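Local coordinates for protein monooxygenase (Agrobacterium tumefaciens, PDB 2I7G) that probably catalyses flavin-dependent oxidation by molecular oxygen, as a TIM-barrel member of the luciferase-like monooxygenase family, at residues Glu56-Glu70 / Lys91-Val103. Numbering follows the deposited sequence. Where two conformers were deposited one is given.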
loop_
_atom_site.group_PDB
_atom_site.type_symbol
_atom_site.label_atom_id
_atom_site.label_comp_id
_atom_site.label_asym_id
_atom_site.label_seq_id
_atom_site.Cartn_x
_atom_site.Cartn_y
_atom_site.Cartn_z
ATOM N N GLU B 56 9.009 12.190 8.601
ATOM C CA GLU B 56 8.672 13.601 8.491
ATOM C C GLU B 56 9.841 14.492 8.943
ATOM O O GLU B 56 10.142 15.503 8.291
ATOM C CB GLU B 56 7.417 13.936 9.284
ATOM C CG GLU B 56 6.126 13.277 8.783
ATOM C CD GLU B 56 5.134 13.092 9.919
ATOM O OE1 GLU B 56 5.336 13.725 10.980
ATOM O OE2 GLU B 56 4.168 12.308 9.775
ATOM N N LEU B 57 10.508 14.100 10.030
ATOM C CA LEU B 57 11.652 14.865 10.503
ATOM C C LEU B 57 12.768 14.846 9.473
ATOM O O LEU B 57 13.342 15.889 9.188
ATOM C CB LEU B 57 12.158 14.352 11.858
ATOM C CG LEU B 57 13.350 15.177 12.388
ATOM C CD1 LEU B 57 12.968 16.656 12.548
ATOM C CD2 LEU B 57 13.851 14.578 13.714
ATOM N N ALA B 58 13.067 13.656 8.939
ATOM C CA ALA B 58 14.104 13.493 7.910
ATOM C C ALA B 58 13.825 14.401 6.724
ATOM O O ALA B 58 14.729 15.072 6.216
ATOM C CB ALA B 58 14.188 12.040 7.459
ATOM N N ASP B 59 12.560 14.459 6.307
ATOM C CA ASP B 59 12.137 15.377 5.241
ATOM C C ASP B 59 12.423 16.839 5.619
ATOM O O ASP B 59 13.011 17.620 4.838
ATOM C CB ASP B 59 10.625 15.153 4.998
ATOM C CG ASP B 59 10.090 15.992 3.851
ATOM O OD1 ASP B 59 10.682 15.881 2.744
ATOM O OD2 ASP B 59 9.088 16.730 4.057
ATOM N N GLN B 60 11.963 17.212 6.803
ATOM C CA GLN B 60 12.087 18.586 7.323
ATOM C C GLN B 60 13.536 19.062 7.440
ATOM O O GLN B 60 13.831 20.236 7.127
ATOM C CB GLN B 60 11.364 18.732 8.669
ATOM C CG GLN B 60 9.826 18.700 8.537
ATOM C CD GLN B 60 9.096 18.319 9.853
ATOM O OE1 GLN B 60 9.727 18.053 10.891
ATOM N NE2 GLN B 60 7.761 18.277 9.798
ATOM N N VAL B 61 14.436 18.163 7.827
ATOM C CA VAL B 61 15.827 18.565 7.999
ATOM C C VAL B 61 16.638 18.388 6.726
ATOM O O VAL B 61 17.849 18.576 6.742
ATOM C CB VAL B 61 16.513 17.836 9.153
ATOM C CG1 VAL B 61 15.775 18.142 10.478
ATOM C CG2 VAL B 61 16.622 16.287 8.879
ATOM N N GLY B 62 15.979 18.011 5.639
ATOM C CA GLY B 62 16.613 18.026 4.324
ATOM C C GLY B 62 17.416 16.793 3.927
ATOM O O GLY B 62 18.252 16.875 3.015
ATOM N N LEU B 63 17.159 15.655 4.570
ATOM C CA LEU B 63 17.750 14.387 4.127
ATOM C C LEU B 63 17.097 13.947 2.798
ATOM O O LEU B 63 15.932 14.300 2.496
ATOM C CB LEU B 63 17.631 13.315 5.200
ATOM C CG LEU B 63 18.568 13.666 6.382
ATOM C CD1 LEU B 63 18.157 12.709 7.542
ATOM C CD2 LEU B 63 20.075 13.563 5.985
ATOM N N ASP B 64 17.872 13.221 1.999
ATOM C CA ASP B 64 17.537 13.006 0.580
ATOM C C ASP B 64 16.674 11.803 0.313
ATOM O O ASP B 64 15.917 11.797 -0.653
ATOM C CB ASP B 64 18.821 12.903 -0.243
ATOM C CG ASP B 64 19.634 14.193 -0.178
ATOM O OD1 ASP B 64 19.082 15.256 -0.568
ATOM O OD2 ASP B 64 20.785 14.146 0.299
ATOM N N VAL B 65 16.816 10.761 1.142
ATOM C CA VAL B 65 16.164 9.473 0.868
ATOM C C VAL B 65 15.788 8.829 2.186
ATOM O O VAL B 65 16.548 8.918 3.158
ATOM C CB VAL B 65 17.150 8.477 0.173
ATOM C CG1 VAL B 65 16.475 7.104 -0.040
ATOM C CG2 VAL B 65 17.714 9.064 -1.113
ATOM N N PHE B 66 14.624 8.172 2.205
ATOM C CA PHE B 66 14.273 7.308 3.325
ATOM C C PHE B 66 13.775 5.959 2.787
ATOM O O PHE B 66 12.851 5.921 1.921
ATOM C CB PHE B 66 13.188 8.001 4.190
ATOM C CG PHE B 66 13.117 7.490 5.634
ATOM C CD1 PHE B 66 13.484 8.338 6.695
ATOM C CD2 PHE B 66 12.706 6.197 5.906
ATOM C CE1 PHE B 66 13.437 7.905 8.024
ATOM C CE2 PHE B 66 12.654 5.708 7.238
ATOM C CZ PHE B 66 13.031 6.578 8.311
ATOM N N GLY B 67 14.384 4.887 3.292
ATOM C CA GLY B 67 14.026 3.499 2.894
ATOM C C GLY B 67 13.365 2.666 3.976
ATOM O O GLY B 67 13.721 2.776 5.167
ATOM N N LEU B 68 12.425 1.793 3.578
ATOM C CA LEU B 68 11.783 0.871 4.536
ATOM C C LEU B 68 11.919 -0.546 3.960
ATOM O O LEU B 68 11.617 -0.774 2.754
ATOM C CB LEU B 68 10.298 1.152 4.669
ATOM C CG LEU B 68 9.923 2.558 5.097
ATOM C CD1 LEU B 68 8.396 2.618 5.207
ATOM C CD2 LEU B 68 10.511 2.904 6.490
ATOM N N GLY B 69 12.406 -1.459 4.794
ATOM C CA GLY B 69 12.622 -2.844 4.361
ATOM C C GLY B 69 11.451 -3.750 4.655
ATOM O O GLY B 69 10.673 -3.515 5.588
ATOM N N GLU B 70 11.310 -4.781 3.821
ATOM C CA GLU B 70 10.233 -5.770 3.967
ATOM C C GLU B 70 10.713 -6.951 4.803
ATOM O O GLU B 70 11.716 -7.576 4.466
ATOM C CB GLU B 70 9.876 -6.309 2.569
ATOM C CG GLU B 70 8.786 -7.407 2.567
ATOM C CD GLU B 70 8.568 -8.066 1.195
ATOM O OE1 GLU B 70 9.157 -7.600 0.171
ATOM O OE2 GLU B 70 7.817 -9.065 1.174
ATOM N N LYS B 91 2.750 13.055 3.923
ATOM C CA LYS B 91 3.247 13.782 5.089
ATOM C C LYS B 91 4.631 14.397 4.858
ATOM O O LYS B 91 5.267 14.886 5.797
ATOM C CB LYS B 91 3.236 12.872 6.312
ATOM C CG LYS B 91 1.831 12.347 6.679
ATOM C CD LYS B 91 0.864 13.432 7.140
ATOM C CE LYS B 91 1.268 14.072 8.465
ATOM N NZ LYS B 91 0.194 15.034 8.869
ATOM N N THR B 92 5.090 14.386 3.608
ATOM C CA THR B 92 6.427 14.899 3.279
ATOM C C THR B 92 6.379 15.650 1.954
ATOM O O THR B 92 5.394 15.520 1.189
ATOM C CB THR B 92 7.475 13.722 3.182
ATOM O OG1 THR B 92 7.041 12.791 2.165
ATOM C CG2 THR B 92 7.661 13.011 4.556
ATOM N N LYS B 93 7.472 16.376 1.707
ATOM C CA LYS B 93 7.629 17.267 0.560
ATOM C C LYS B 93 8.769 16.852 -0.375
ATOM O O LYS B 93 8.525 16.703 -1.576
ATOM C CB LYS B 93 7.850 18.722 1.023
ATOM C CG LYS B 93 6.884 19.188 2.119
ATOM C CD LYS B 93 5.399 18.982 1.713
ATOM C CE LYS B 93 4.799 20.192 1.059
ATOM N NZ LYS B 93 3.462 19.884 0.457
ATOM N N ASN B 94 9.984 16.660 0.172
ATOM C CA ASN B 94 11.205 16.590 -0.655
ATOM C C ASN B 94 11.918 15.258 -0.646
ATOM O O ASN B 94 12.556 14.880 -1.621
ATOM C CB ASN B 94 12.158 17.708 -0.229
ATOM C CG ASN B 94 11.536 19.071 -0.392
ATOM O OD1 ASN B 94 11.486 19.858 0.552
ATOM N ND2 ASN B 94 11.045 19.360 -1.587
ATOM N N ILE B 95 11.782 14.534 0.454
ATOM C CA ILE B 95 12.542 13.287 0.594
ATOM C C ILE B 95 12.083 12.196 -0.386
ATOM O O ILE B 95 10.885 12.034 -0.636
ATOM C CB ILE B 95 12.495 12.805 2.066
ATOM C CG1 ILE B 95 13.625 11.809 2.375
ATOM C CG2 ILE B 95 11.114 12.302 2.443
ATOM C CD1 ILE B 95 13.929 11.771 3.878
ATOM N N ARG B 96 13.038 11.477 -0.963
ATOM C CA ARG B 96 12.676 10.366 -1.798
ATOM C C ARG B 96 12.320 9.157 -0.953
ATOM O O ARG B 96 12.844 8.975 0.158
ATOM C CB ARG B 96 13.738 10.103 -2.845
ATOM C CG ARG B 96 13.834 11.360 -3.769
ATOM C CD ARG B 96 14.649 11.195 -4.994
ATOM N NE ARG B 96 14.200 10.080 -5.803
ATOM C CZ ARG B 96 13.345 10.192 -6.818
ATOM N NH1 ARG B 96 12.812 11.376 -7.157
ATOM N NH2 ARG B 96 13.014 9.104 -7.481
ATOM N N LEU B 97 11.426 8.337 -1.471
ATOM C CA LEU B 97 10.795 7.279 -0.655
ATOM C C LEU B 97 11.006 5.920 -1.329
ATOM O O LEU B 97 10.484 5.681 -2.455
ATOM C CB LEU B 97 9.283 7.560 -0.535
ATOM C CG LEU B 97 8.941 8.865 0.253
ATOM C CD1 LEU B 97 7.452 9.183 0.037
ATOM C CD2 LEU B 97 9.303 8.753 1.742
ATOM N N THR B 98 11.747 5.038 -0.675
ATOM C CA THR B 98 12.146 3.769 -1.359
ATOM C C THR B 98 11.886 2.560 -0.463
ATOM O O THR B 98 11.931 2.659 0.771
ATOM C CB THR B 98 13.646 3.773 -1.822
ATOM O OG1 THR B 98 13.982 2.568 -2.525
ATOM C CG2 THR B 98 14.617 3.935 -0.629
ATOM N N SER B 99 11.638 1.415 -1.080
ATOM C CA SER B 99 11.835 0.165 -0.310
ATOM C C SER B 99 13.364 -0.054 -0.092
ATOM O O SER B 99 14.187 0.494 -0.827
ATOM C CB SER B 99 11.206 -1.030 -1.023
ATOM O OG SER B 99 11.686 -1.149 -2.352
ATOM N N ALA B 100 13.721 -0.860 0.899
ATOM C CA ALA B 100 15.136 -1.134 1.223
ATOM C C ALA B 100 15.193 -2.385 2.121
ATOM O O ALA B 100 15.626 -2.291 3.262
ATOM C CB ALA B 100 15.767 0.135 1.950
ATOM N N VAL B 101 14.725 -3.544 1.635
ATOM C CA VAL B 101 14.469 -3.816 0.200
ATOM C C VAL B 101 13.072 -4.390 0.022
ATOM O O VAL B 101 12.410 -4.783 1.004
ATOM C CB VAL B 101 15.480 -4.881 -0.388
ATOM C CG1 VAL B 101 16.902 -4.421 -0.109
ATOM C CG2 VAL B 101 15.248 -6.264 0.253
ATOM N N SER B 102 12.622 -4.387 -1.216
ATOM C CA SER B 102 11.482 -5.168 -1.687
ATOM C C SER B 102 12.055 -6.565 -1.985
ATOM O O SER B 102 12.989 -6.688 -2.781
ATOM C CB SER B 102 10.938 -4.556 -2.971
ATOM O OG SER B 102 10.192 -3.373 -2.717
ATOM N N VAL B 103 11.535 -7.617 -1.347
ATOM C CA VAL B 103 12.006 -8.988 -1.651
ATOM C C VAL B 103 11.226 -9.422 -2.912
ATOM O O VAL B 103 10.212 -10.153 -2.870
ATOM C CB VAL B 103 11.835 -9.960 -0.461
ATOM C CG1 VAL B 103 12.419 -11.346 -0.820
ATOM C CG2 VAL B 103 12.544 -9.372 0.799
HETATM O O HOH W 1 7.748 16.746 6.247
HETATM O O HOH W 2 5.719 17.187 7.347
HETATM O O HOH W 3 15.739 13.989 -2.467
HETATM O O HOH W 4 8.269 -10.658 -0.936
HETATM O O HOH W 5 14.354 -5.649 3.794
#
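Ile-95 CD1 lies at the edge of the Phe-66 ring, near its plane, and touches Phe-66 CB at 3.9 Å; Ala-58 CB also lies at the ring edge, in plane. Ile-95 CD1 is wedged between helix and strand, 3.6 Å from Ala-58 CB.

The Asp-59 carboxylate is gripped by three successive backbone N-H groups. OD1 takes Asn-94 N on its syn side at 2.8 Å and Ile-95 N, 2.9 Å away, nearly along the C-O axis, whereas Lys-93 N reaches OD2 from above the carboxylate plane. A chi1 of -176° carries the carboxylate off the helix to the loop ahead of strand 96-99, where the Thr-92 side chain crosses that of Asp-59, CB beside the carboxylate and CG2 against Asp-59 CB.

Strands 65-68 and 96-99 pair in parallel, their axes 4.6 Å apart at closest approach, as neighbours in the TIM barrel joined by a beta-alpha-beta crossover through helix 81-89. The ladder opens with Arg-96 N on Asp-64 O, continues through Phe-66 N to Arg-96 O and Thr-98 N to Phe-66 O, and runs on to Ala-100 N on Leu-68 O. Beyond the strands a cis peptide precedes Val-101, whose O accepts Glu-70 N. The extended Glu-70 side chain crosses Val-103 at about a right angle, and its OE1 accepts Val-103 N at 2.8 Å, on the anti side and out of the carboxylate plane. Its OE2 bonds His-72 and forms a salt bridge with Arg-111 of the second subunit.

Two buried acidic side chains thus bind main-chain N-H groups of the loops flanking the strand pair. The three donors on Asp-59 would be expected to stabilise its ionised form, while Glu-70 links the C-terminal end of the pair to the dimer interface.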